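Local structure of D-mannonate dehydratase (Streptococcus suis, 3BDK) at residues M23-Y28 with Y345-R350. The protein probably catalyses the dehydration of D-mannonate to 2-dehydro-3-deoxy-D-gluconate, using manganese or ferrous iron, in a xylose isomerase-like TIM barrel. Numbering follows the deposited sequence.
With DNO (D-mannose), chain C.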
loop_
_atom_site.group_PDB
_atom_site.type_symbol
_atom_site.label_atom_id
_atom_site.label_comp_id
_atom_site.label_asym_id
_atom_site.label_seq_id
_atom_site.Cartn_x
_atom_site.Cartn_y
_atom_site.Cartn_z
ATOM N N MET A 23 -4.312 9.780 8.103
ATOM C CA MET A 23 -4.152 8.335 8.138
ATOM C C MET A 23 -3.790 7.903 9.542
ATOM O O MET A 23 -2.948 8.520 10.171
ATOM C CB MET A 23 -3.082 7.887 7.141
ATOM C CG MET A 23 -3.489 6.680 6.289
ATOM S SD MET A 23 -4.875 6.980 5.158
ATOM C CE MET A 23 -4.423 8.592 4.517
ATOM N N SER A 24 -4.445 6.852 10.030
ATOM C CA SER A 24 -4.304 6.412 11.417
ATOM C C SER A 24 -4.222 4.908 11.483
ATOM O O SER A 24 -4.245 4.270 10.455
ATOM C CB SER A 24 -5.465 6.930 12.238
ATOM O OG SER A 24 -5.577 8.318 12.023
ATOM N N PHE A 25 -4.145 4.338 12.678
ATOM C CA PHE A 25 -3.769 2.937 12.811
ATOM C C PHE A 25 -3.947 2.487 14.257
ATOM O O PHE A 25 -3.466 3.140 15.183
ATOM C CB PHE A 25 -2.294 2.796 12.407
ATOM C CG PHE A 25 -1.931 1.483 11.794
ATOM C CD1 PHE A 25 -1.278 0.519 12.538
ATOM C CD2 PHE A 25 -2.187 1.223 10.450
ATOM C CE1 PHE A 25 -0.911 -0.697 11.964
ATOM C CE2 PHE A 25 -1.818 0.004 9.869
ATOM C CZ PHE A 25 -1.189 -0.944 10.621
ATOM N N ARG A 26 -4.620 1.366 14.466
ATOM C CA ARG A 26 -4.919 0.948 15.826
ATOM C C ARG A 26 -3.706 0.341 16.497
ATOM O O ARG A 26 -3.011 -0.473 15.894
ATOM C CB ARG A 26 -6.087 -0.037 15.857
ATOM C CG ARG A 26 -6.673 -0.247 17.234
ATOM C CD ARG A 26 -7.992 -0.947 17.134
ATOM N NE ARG A 26 -8.523 -1.370 18.426
ATOM C CZ ARG A 26 -9.764 -1.817 18.594
ATOM N NH1 ARG A 26 -10.570 -1.894 17.546
ATOM N NH2 ARG A 26 -10.197 -2.184 19.800
ATOM N N TRP A 27 -3.453 0.748 17.739
ATOM C CA TRP A 27 -2.384 0.165 18.546
ATOM C C TRP A 27 -2.939 -0.301 19.898
ATOM O O TRP A 27 -3.583 0.462 20.615
ATOM C CB TRP A 27 -1.220 1.157 18.705
ATOM C CG TRP A 27 -0.023 0.592 19.445
ATOM C CD1 TRP A 27 0.820 -0.408 19.022
ATOM C CD2 TRP A 27 0.455 0.994 20.736
ATOM N NE1 TRP A 27 1.787 -0.650 19.973
ATOM C CE2 TRP A 27 1.589 0.191 21.032
ATOM C CE3 TRP A 27 0.033 1.955 21.674
ATOM C CZ2 TRP A 27 2.305 0.317 22.219
ATOM C CZ3 TRP A 27 0.744 2.078 22.862
ATOM C CH2 TRP A 27 1.871 1.260 23.123
ATOM N N TYR A 28 -2.689 -1.561 20.232
ATOM C CA TYR A 28 -3.269 -2.180 21.429
ATOM C C TYR A 28 -2.489 -1.978 22.742
ATOM O O TYR A 28 -2.603 -2.788 23.676
ATOM C CB TYR A 28 -3.553 -3.674 21.173
ATOM C CG TYR A 28 -4.834 -3.881 20.403
ATOM C CD1 TYR A 28 -4.888 -3.657 19.023
ATOM C CD2 TYR A 28 -6.006 -4.267 21.057
ATOM C CE1 TYR A 28 -6.079 -3.827 18.313
ATOM C CE2 TYR A 28 -7.197 -4.440 20.358
ATOM C CZ TYR A 28 -7.230 -4.217 18.986
ATOM O OH TYR A 28 -8.416 -4.388 18.291
ATOM N N TYR A 345 -5.361 -8.122 12.890
ATOM C CA TYR A 345 -4.584 -7.004 13.381
ATOM C C TYR A 345 -3.075 -7.049 13.219
ATOM O O TYR A 345 -2.394 -6.131 13.672
ATOM C CB TYR A 345 -5.019 -6.641 14.808
ATOM C CG TYR A 345 -6.296 -5.817 14.800
ATOM C CD1 TYR A 345 -7.537 -6.416 14.990
ATOM C CD2 TYR A 345 -6.257 -4.444 14.557
ATOM C CE1 TYR A 345 -8.697 -5.669 14.961
ATOM C CE2 TYR A 345 -7.411 -3.691 14.524
ATOM C CZ TYR A 345 -8.624 -4.308 14.725
ATOM O OH TYR A 345 -9.768 -3.561 14.695
ATOM N N GLY A 346 -2.551 -8.057 12.522
ATOM C CA GLY A 346 -1.149 -8.010 12.104
ATOM C C GLY A 346 -0.810 -6.715 11.378
ATOM O O GLY A 346 -1.708 -5.977 10.938
ATOM N N LEU A 347 0.484 -6.441 11.237
ATOM C CA LEU A 347 0.942 -5.148 10.738
ATOM C C LEU A 347 0.926 -5.034 9.224
ATOM O O LEU A 347 0.665 -3.961 8.681
ATOM C CB LEU A 347 2.342 -4.849 11.281
ATOM C CG LEU A 347 3.218 -3.773 10.619
ATOM C CD1 LEU A 347 2.777 -2.380 10.983
ATOM C CD2 LEU A 347 4.647 -3.997 11.040
ATOM N N TYR A 348 1.176 -6.146 8.543
ATOM C CA TYR A 348 1.503 -6.132 7.109
ATOM C C TYR A 348 0.382 -5.692 6.190
ATOM O O TYR A 348 0.439 -4.591 5.620
ATOM C CB TYR A 348 2.052 -7.480 6.677
ATOM C CG TYR A 348 3.223 -7.947 7.510
ATOM C CD1 TYR A 348 4.197 -7.049 7.946
ATOM C CD2 TYR A 348 3.370 -9.285 7.833
ATOM C CE1 TYR A 348 5.285 -7.464 8.691
ATOM C CE2 TYR A 348 4.458 -9.725 8.593
ATOM C CZ TYR A 348 5.413 -8.799 9.012
ATOM O OH TYR A 348 6.485 -9.219 9.760
ATOM N N ASP A 349 -0.646 -6.517 6.054
ATOM C CA ASP A 349 -1.775 -6.145 5.179
ATOM C C ASP A 349 -2.453 -4.846 5.619
ATOM O O ASP A 349 -2.920 -4.063 4.802
ATOM C CB ASP A 349 -2.792 -7.270 5.040
ATOM C CG ASP A 349 -3.611 -7.145 3.774
ATOM O OD1 ASP A 349 -3.024 -6.773 2.729
ATOM O OD2 ASP A 349 -4.840 -7.415 3.816
ATOM N N ARG A 350 -2.466 -4.603 6.921
ATOM C CA ARG A 350 -2.978 -3.351 7.436
ATOM C C ARG A 350 -2.177 -2.203 6.805
ATOM O O ARG A 350 -2.743 -1.289 6.205
ATOM C CB ARG A 350 -2.884 -3.369 8.946
ATOM C CG ARG A 350 -4.154 -2.959 9.643
ATOM C CD ARG A 350 -4.504 -3.868 10.840
ATOM N NE ARG A 350 -3.431 -4.062 11.828
ATOM C CZ ARG A 350 -3.023 -3.147 12.711
ATOM N NH1 ARG A 350 -3.560 -1.934 12.728
ATOM N NH2 ARG A 350 -2.061 -3.439 13.573
HETATM C C1 DNO C . -14.215 -5.859 15.035
HETATM C C2 DNO C . -12.986 -4.954 15.219
HETATM C C3 DNO C . -12.238 -5.129 16.578
HETATM C C4 DNO C . -12.980 -4.972 17.946
HETATM C C5 DNO C . -14.066 -3.866 18.109
HETATM C C6 DNO C . -14.134 -3.423 19.576
HETATM O O1 DNO C . -14.759 -5.958 13.934
HETATM O O2 DNO C . -13.334 -3.580 14.973
HETATM O O3 DNO C . -11.139 -4.222 16.601
HETATM O O4 DNO C . -13.486 -6.248 18.360
HETATM O O5 DNO C . -13.828 -2.700 17.303
HETATM O O6 DNO C . -15.193 -4.124 20.234
#
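The backbones of 23-28 and 345-350 come no nearer than 8.3 Å between the CA atoms of F25 and R350, and equally of R26 and Y345, so the gap is spanned mainly by side chains, with R26 O and L347 O also reaching across. At one end R350 NH1 sits over one face of the F25 ring, toward its rim, with the guanidinium plane inclined by 26°. R350 CB and CG touch the rim atoms CZ and CE2, CB lying 3.4 Å from F25 CZ, and bends in the chain beyond them bring the guanidinium over the ring. Y345 CD2 covers the opposite face of the guanidinium, sandwiching it between two aromatic residues. Its rotation is fixed by backbone carbonyls of its own segment: NH2 donates to Y345 O (2.7 Å) and NE to G346 O (2.7 Å), both acceptors tilted out of the guanidinium plane. L347 CD1 adds an apolar contact to F25 CE1.

At the sugar end, Y28 turns its edge to the face of Y345 in a T-shaped pair, centroids 5.2 Å apart and planes at 73°, with Y28 CE1 close to Y345 CD2. Both phenols converge on O3 of the bound D-mannose, which donates to Y28 OH (3.2 Å) and lies very close to Y345 OH, at a separation too short to be taken at face value. R26, extended from CG to NE, passes obliquely by Y345, CD nearest CE2, and offers NH1 to the sugar O5 in a weak but fairly straight bond (3.4 Å, 163°). The contact thus contributes R26, Y28 and Y345 to the ligand pocket, with Y345 also close to the manganese ion.

Backbone bonds tie 23-28 to strand 47-50 and to L327 in strand 327-328, the two outermost strands of the parallel sheet; F25 also packs on helix 36-40, and 345-350 includes residues of helix 348-368.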